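Local coordinates for protein flavin prenyltransferase UbiX (Methanocaldococcus jannaschii, PDB 6M8V) that probably makes the prenylated FMN cofactor of UbiD decarboxylases by joining a dimethylallyl group from dimethylallyl phosphate to the N5 and C6 atoms of reduced FMN, at residues 1-13 with 27-41. Numbering follows the deposited sequence.
Sequences MKIIVCITGASGV and AEVNLIISNSAKKII. With FMN (flavin mononucleotide), chain B.
Ile3, Val5 and Ile7 each reach across to strand 28-33 through backbone N and O, pairing the two parallel strands of a beta-alpha-beta unit in the flavoprotein's Rossmann-like sheet; helix 13-22 makes the crossover. The ladder runs from Glu28 N on Met1 O to Ser34 N on Ile7 O, with Val5 N to Asn30 O at 2.7 Å, and continues on the other edge of strand 2-7 into strand 78-84.

On the face carrying Ile3, Val5 and Ile7, branched carbons interlock. Leu31 points its CG away from its own backbone N (chi1 180°), and with chi2 at 63° CD1 comes to rest against Val5 CG1 and 3.8 Å from Ile7 CD1; the latter also lies alongside Ile33 CG1. The face of Lys2, Ile4 and Cys6 is mixed. Ile32 CD1 rests against both Ile4 CG2 and Cys6 SG, while Ile4 CD1 meets Asn30 CB at 3.7 Å. The extended Lys2 chain runs beside Glu28, but NZ stays 4.5 Å from Glu28 OE1, beyond a salt bridge, and makes a weak hydrogen bond to Lys75 O. Asn30 OD1 is buried without a polar partner.

Beyond the strands, the loop after Ile7 and the start of helix 35-45 close around FMN. Ser34, the N-cap, has its OG between backbone N and carbonyl carbon (chi1 71°), where it accepts from Ala37 N and donates to FMN O1P at 2.7 Å. Gly9, centre of an inverse gamma turn, directs its N to the same phosphate oxygen and takes a bond from FMN O2' on its O; both are modelled implausibly short, so their exact geometry is doubtful. Gly9 CA packs 3.8 Å from Ser36 CB. Ser11 N binds FMN O4 at 3.2 Å, and Ile40 CD1 touches both Gly9 C, at 3.4 Å, and FMN C6.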
loop_
_atom_site.group_PDB
_atom_site.type_symbol
_atom_site.label_atom_id
_atom_site.label_comp_id
_atom_site.label_asym_id
_atom_site.label_seq_id
_atom_site.Cartn_x
_atom_site.Cartn_y
_atom_site.Cartn_z
ATOM N N MET A 1 -40.978 -1.517 -3.654
ATOM C CA MET A 1 -39.586 -1.098 -3.501
ATOM C C MET A 1 -39.489 0.096 -2.557
ATOM O O MET A 1 -40.118 1.131 -2.783
ATOM C CB MET A 1 -38.975 -0.757 -4.864
ATOM C CG MET A 1 -37.565 -0.198 -4.806
ATOM S SD MET A 1 -36.724 -0.223 -6.405
ATOM C CE MET A 1 -36.313 -1.963 -6.552
ATOM N N LYS A 2 -38.710 -0.054 -1.490
ATOM C CA LYS A 2 -38.541 0.991 -0.487
ATOM C C LYS A 2 -37.208 1.698 -0.718
ATOM O O LYS A 2 -36.141 1.090 -0.573
ATOM C CB LYS A 2 -38.610 0.404 0.924
ATOM C CG LYS A 2 -38.826 1.431 2.028
ATOM C CD LYS A 2 -38.784 0.774 3.401
ATOM C CE LYS A 2 -39.063 1.774 4.514
ATOM N NZ LYS A 2 -39.020 1.123 5.858
ATOM N N ILE A 3 -37.273 2.980 -1.069
ATOM C CA ILE A 3 -36.105 3.767 -1.439
ATOM C C ILE A 3 -35.977 4.934 -0.472
ATOM O O ILE A 3 -36.942 5.675 -0.257
ATOM C CB ILE A 3 -36.204 4.268 -2.891
ATOM C CG1 ILE A 3 -36.335 3.082 -3.847
ATOM C CG2 ILE A 3 -34.988 5.124 -3.252
ATOM C CD1 ILE A 3 -36.717 3.474 -5.263
ATOM N N ILE A 4 -34.791 5.095 0.107
ATOM C CA ILE A 4 -34.490 6.232 0.969
ATOM C C ILE A 4 -33.833 7.309 0.114
ATOM O O ILE A 4 -32.758 7.092 -0.456
ATOM C CB ILE A 4 -33.579 5.826 2.141
ATOM C CG1 ILE A 4 -33.949 4.438 2.670
ATOM C CG2 ILE A 4 -33.636 6.863 3.256
ATOM C CD1 ILE A 4 -35.269 4.391 3.401
ATOM N N VAL A 5 -34.478 8.465 0.010
ATOM C CA VAL A 5 -33.932 9.604 -0.717
ATOM C C VAL A 5 -33.380 10.589 0.303
ATOM O O VAL A 5 -34.107 11.046 1.193
ATOM C CB VAL A 5 -34.989 10.264 -1.617
ATOM C CG1 VAL A 5 -34.440 11.548 -2.215
ATOM C CG2 VAL A 5 -35.421 9.305 -2.714
ATOM N N CYS A 6 -32.090 10.908 0.182
ATOM C CA CYS A 6 -31.398 11.791 1.114
ATOM C C CYS A 6 -30.885 13.001 0.350
ATOM O O CYS A 6 -30.076 12.855 -0.572
ATOM C CB CYS A 6 -30.238 11.064 1.804
ATOM S SG CYS A 6 -30.646 9.455 2.555
ATOM N N ILE A 7 -31.336 14.189 0.745
ATOM C CA ILE A 7 -30.930 15.444 0.120
ATOM C C ILE A 7 -29.951 16.143 1.051
ATOM O O ILE A 7 -30.294 16.462 2.194
ATOM C CB ILE A 7 -32.135 16.354 -0.174
ATOM C CG1 ILE A 7 -33.302 15.542 -0.745
ATOM C CG2 ILE A 7 -31.728 17.479 -1.120
ATOM C CD1 ILE A 7 -34.519 16.386 -1.128
ATOM N N THR A 8 -28.743 16.403 0.564
ATOM C CA THR A 8 -27.738 17.112 1.346
ATOM C C THR A 8 -27.428 18.455 0.699
ATOM O O THR A 8 -27.816 18.734 -0.439
ATOM C CB THR A 8 -26.457 16.279 1.507
ATOM O OG1 THR A 8 -25.856 16.047 0.226
ATOM C CG2 THR A 8 -26.767 14.951 2.170
ATOM N N GLY A 9 -26.720 19.292 1.450
ATOM C CA GLY A 9 -26.487 20.664 1.047
ATOM C C GLY A 9 -25.472 20.851 -0.060
ATOM O O GLY A 9 -24.357 21.308 0.182
ATOM N N ALA A 10 -25.843 20.512 -1.286
ATOM C CA ALA A 10 -25.009 20.811 -2.436
ATOM C C ALA A 10 -25.911 21.307 -3.552
ATOM O O ALA A 10 -27.118 21.059 -3.554
ATOM C CB ALA A 10 -24.192 19.591 -2.887
ATOM N N SER A 11 -25.318 22.036 -4.492
ATOM C CA SER A 11 -26.092 22.576 -5.599
ATOM C C SER A 11 -26.692 21.446 -6.428
ATOM O O SER A 11 -26.128 20.353 -6.535
ATOM C CB SER A 11 -25.216 23.467 -6.481
ATOM O OG SER A 11 -25.998 24.138 -7.458
ATOM N N GLY A 12 -27.849 21.714 -7.014
ATOM C CA GLY A 12 -28.527 20.740 -7.833
ATOM C C GLY A 12 -29.611 19.953 -7.142
ATOM O O GLY A 12 -29.861 18.806 -7.529
ATOM N N VAL A 13 -30.266 20.525 -6.130
ATOM C CA VAL A 13 -31.386 19.850 -5.486
ATOM C C VAL A 13 -32.559 19.636 -6.431
ATOM O O VAL A 13 -33.470 18.866 -6.104
ATOM C CB VAL A 13 -31.849 20.638 -4.244
ATOM C CG1 VAL A 13 -30.854 20.459 -3.101
ATOM C CG2 VAL A 13 -32.025 22.112 -4.580
ATOM N N ALA A 27 -42.903 3.670 -5.996
ATOM C CA ALA A 27 -42.091 3.110 -4.926
ATOM C C ALA A 27 -42.465 3.771 -3.610
ATOM O O ALA A 27 -42.937 4.911 -3.586
ATOM C CB ALA A 27 -40.589 3.292 -5.198
ATOM N N GLU A 28 -42.251 3.037 -2.518
ATOM C CA GLU A 28 -42.371 3.598 -1.177
ATOM C C GLU A 28 -41.114 4.411 -0.900
ATOM O O GLU A 28 -40.012 3.859 -0.815
ATOM C CB GLU A 28 -42.557 2.498 -0.136
ATOM C CG GLU A 28 -42.915 3.021 1.253
ATOM C CD GLU A 28 -42.835 1.952 2.328
ATOM O OE1 GLU A 28 -42.708 2.310 3.521
ATOM O OE2 GLU A 28 -42.895 0.755 1.980
ATOM N N VAL A 29 -41.272 5.721 -0.761
ATOM C CA VAL A 29 -40.148 6.642 -0.686
ATOM C C VAL A 29 -40.092 7.226 0.717
ATOM O O VAL A 29 -41.065 7.827 1.189
ATOM C CB VAL A 29 -40.261 7.749 -1.744
ATOM C CG1 VAL A 29 -39.160 8.777 -1.554
ATOM C CG2 VAL A 29 -40.206 7.143 -3.143
ATOM N N ASN A 30 -38.956 7.042 1.384
ATOM C CA ASN A 30 -38.654 7.734 2.629
ATOM C C ASN A 30 -37.658 8.849 2.342
ATOM O O ASN A 30 -36.687 8.654 1.605
ATOM C CB ASN A 30 -38.092 6.771 3.676
ATOM C CG ASN A 30 -39.125 5.770 4.164
ATOM O OD1 ASN A 30 -40.053 5.420 3.440
ATOM N ND2 ASN A 30 -38.964 5.304 5.396
ATOM N N LEU A 31 -37.912 10.022 2.914
ATOM C CA LEU A 31 -37.169 11.229 2.588
ATOM C C LEU A 31 -36.501 11.793 3.830
ATOM O O LEU A 31 -37.115 11.864 4.900
ATOM C CB LEU A 31 -38.091 12.283 1.972
ATOM C CG LEU A 31 -37.523 13.642 1.559
ATOM C CD1 LEU A 31 -36.480 13.504 0.457
ATOM C CD2 LEU A 31 -38.657 14.543 1.107
ATOM N N ILE A 32 -35.236 12.179 3.682
ATOM C CA ILE A 32 -34.500 12.917 4.702
ATOM C C ILE A 32 -33.846 14.112 4.022
ATOM O O ILE A 32 -33.255 13.970 2.947
ATOM C CB ILE A 32 -33.435 12.047 5.398
ATOM C CG1 ILE A 32 -33.993 10.663 5.738
ATOM C CG2 ILE A 32 -32.915 12.746 6.648
ATOM C CD1 ILE A 32 -32.922 9.631 6.062
ATOM N N ILE A 33 -33.954 15.283 4.645
ATOM C CA ILE A 33 -33.396 16.522 4.112
ATOM C C ILE A 33 -32.540 17.154 5.200
ATOM O O ILE A 33 -33.038 17.439 6.297
ATOM C CB ILE A 33 -34.493 17.497 3.642
ATOM C CG1 ILE A 33 -35.437 16.809 2.652
ATOM C CG2 ILE A 33 -33.877 18.733 3.005
ATOM C CD1 ILE A 33 -36.648 17.647 2.258
ATOM N N SER A 34 -31.257 17.360 4.909
ATOM C CA SER A 34 -30.379 17.983 5.888
ATOM C C SER A 34 -30.698 19.470 6.017
ATOM O O SER A 34 -31.295 20.085 5.127
ATOM C CB SER A 34 -28.911 17.806 5.501
ATOM O OG SER A 34 -28.588 18.597 4.371
ATOM N N ASN A 35 -30.274 20.051 7.143
ATOM C CA ASN A 35 -30.527 21.469 7.386
ATOM C C ASN A 35 -29.931 22.335 6.285
ATOM O O ASN A 35 -30.560 23.300 5.838
ATOM C CB ASN A 35 -29.971 21.880 8.749
ATOM C CG ASN A 35 -30.885 21.490 9.891
ATOM O OD1 ASN A 35 -32.096 21.342 9.712
ATOM N ND2 ASN A 35 -30.310 21.320 11.077
ATOM N N SER A 36 -28.717 22.006 5.833
ATOM C CA SER A 36 -28.100 22.760 4.746
ATOM C C SER A 36 -28.916 22.652 3.464
ATOM O O SER A 36 -29.083 23.640 2.740
ATOM C CB SER A 36 -26.672 22.269 4.507
ATOM O OG SER A 36 -25.865 22.469 5.651
ATOM N N ALA A 37 -29.428 21.453 3.163
ATOM C CA ALA A 37 -30.233 21.273 1.959
ATOM C C ALA A 37 -31.536 22.062 2.032
ATOM O O ALA A 37 -32.031 22.532 1.001
ATOM C CB ALA A 37 -30.518 19.788 1.726
ATOM N N LYS A 38 -32.105 22.217 3.231
ATOM C CA LYS A 38 -33.308 23.031 3.370
ATOM C C LYS A 38 -33.062 24.452 2.885
ATOM O O LYS A 38 -33.890 25.023 2.166
ATOM C CB LYS A 38 -33.782 23.041 4.822
ATOM C CG LYS A 38 -34.359 21.725 5.313
ATOM C CD LYS A 38 -34.640 21.799 6.808
ATOM C CE LYS A 38 -35.335 20.551 7.321
ATOM N NZ LYS A 38 -35.498 20.603 8.802
ATOM N N LYS A 39 -31.912 25.030 3.242
ATOM C CA LYS A 39 -31.574 26.364 2.756
ATOM C C LYS A 39 -31.313 26.373 1.255
ATOM O O LYS A 39 -31.635 27.355 0.580
ATOM C CB LYS A 39 -30.359 26.907 3.508
ATOM C CG LYS A 39 -30.566 27.039 5.007
ATOM C CD LYS A 39 -29.240 27.021 5.747
ATOM C CE LYS A 39 -29.440 27.091 7.254
ATOM N NZ LYS A 39 -28.171 26.792 7.979
ATOM N N ILE A 40 -30.744 25.296 0.709
ATOM C CA ILE A 40 -30.428 25.284 -0.715
ATOM C C ILE A 40 -31.696 25.109 -1.548
ATOM O O ILE A 40 -31.840 25.721 -2.613
ATOM C CB ILE A 40 -29.377 24.200 -1.016
ATOM C CG1 ILE A 40 -28.043 24.599 -0.380
ATOM C CG2 ILE A 40 -29.214 23.998 -2.515
ATOM C CD1 ILE A 40 -26.848 23.843 -0.901
ATOM N N ILE A 41 -32.628 24.274 -1.080
ATOM C CA ILE A 41 -33.935 24.164 -1.729
ATOM C C ILE A 41 -34.596 25.535 -1.816
ATOM O O ILE A 41 -35.148 25.921 -2.854
ATOM C CB ILE A 41 -34.828 23.167 -0.970
ATOM C CG1 ILE A 41 -34.298 21.738 -1.104
ATOM C CG2 ILE A 41 -36.273 23.256 -1.456
ATOM C CD1 ILE A 41 -34.968 20.775 -0.152
HETATM N N1 FMN B . -20.776 21.646 -0.983
HETATM C C2 FMN B . -20.427 20.739 -1.962
HETATM O O2 FMN B . -19.694 19.818 -1.641
HETATM N N3 FMN B . -20.883 20.857 -3.270
HETATM C C4 FMN B . -21.724 21.917 -3.585
HETATM O O4 FMN B . -22.176 22.083 -4.722
HETATM C C4A FMN B . -22.075 22.829 -2.601
HETATM N N5 FMN B . -22.900 23.869 -2.943
HETATM C C5A FMN B . -23.263 24.782 -1.986
HETATM C C6 FMN B . -24.099 25.818 -2.356
HETATM C C7 FMN B . -24.477 26.753 -1.413
HETATM C C7M FMN B . -25.384 27.866 -1.824
HETATM C C8 FMN B . -24.026 26.654 -0.104
HETATM C C8M FMN B . -24.457 27.679 0.898
HETATM C C9 FMN B . -23.185 25.611 0.270
HETATM C C9A FMN B . -22.801 24.668 -0.676
HETATM N N10 FMN B . -21.970 23.620 -0.325
HETATM C C10 FMN B . -21.604 22.702 -1.296
HETATM C "C1'" FMN B . -21.451 23.493 1.085
HETATM C "C2'" FMN B . -22.174 22.412 1.882
HETATM O "O2'" FMN B . -23.540 22.743 2.003
HETATM C "C3'" FMN B . -21.587 22.253 3.276
HETATM O "O3'" FMN B . -20.373 21.534 3.208
HETATM C "C4'" FMN B . -22.580 21.574 4.219
HETATM O "O4'" FMN B . -21.984 21.412 5.484
HETATM C "C5'" FMN B . -23.079 20.221 3.718
HETATM O "O5'" FMN B . -23.797 19.590 4.761
HETATM P P FMN B . -24.860 18.408 4.477
HETATM O O1P FMN B . -26.005 18.964 3.679
HETATM O O2P FMN B . -24.176 17.336 3.663
HETATM O O3P FMN B . -25.347 17.834 5.784
#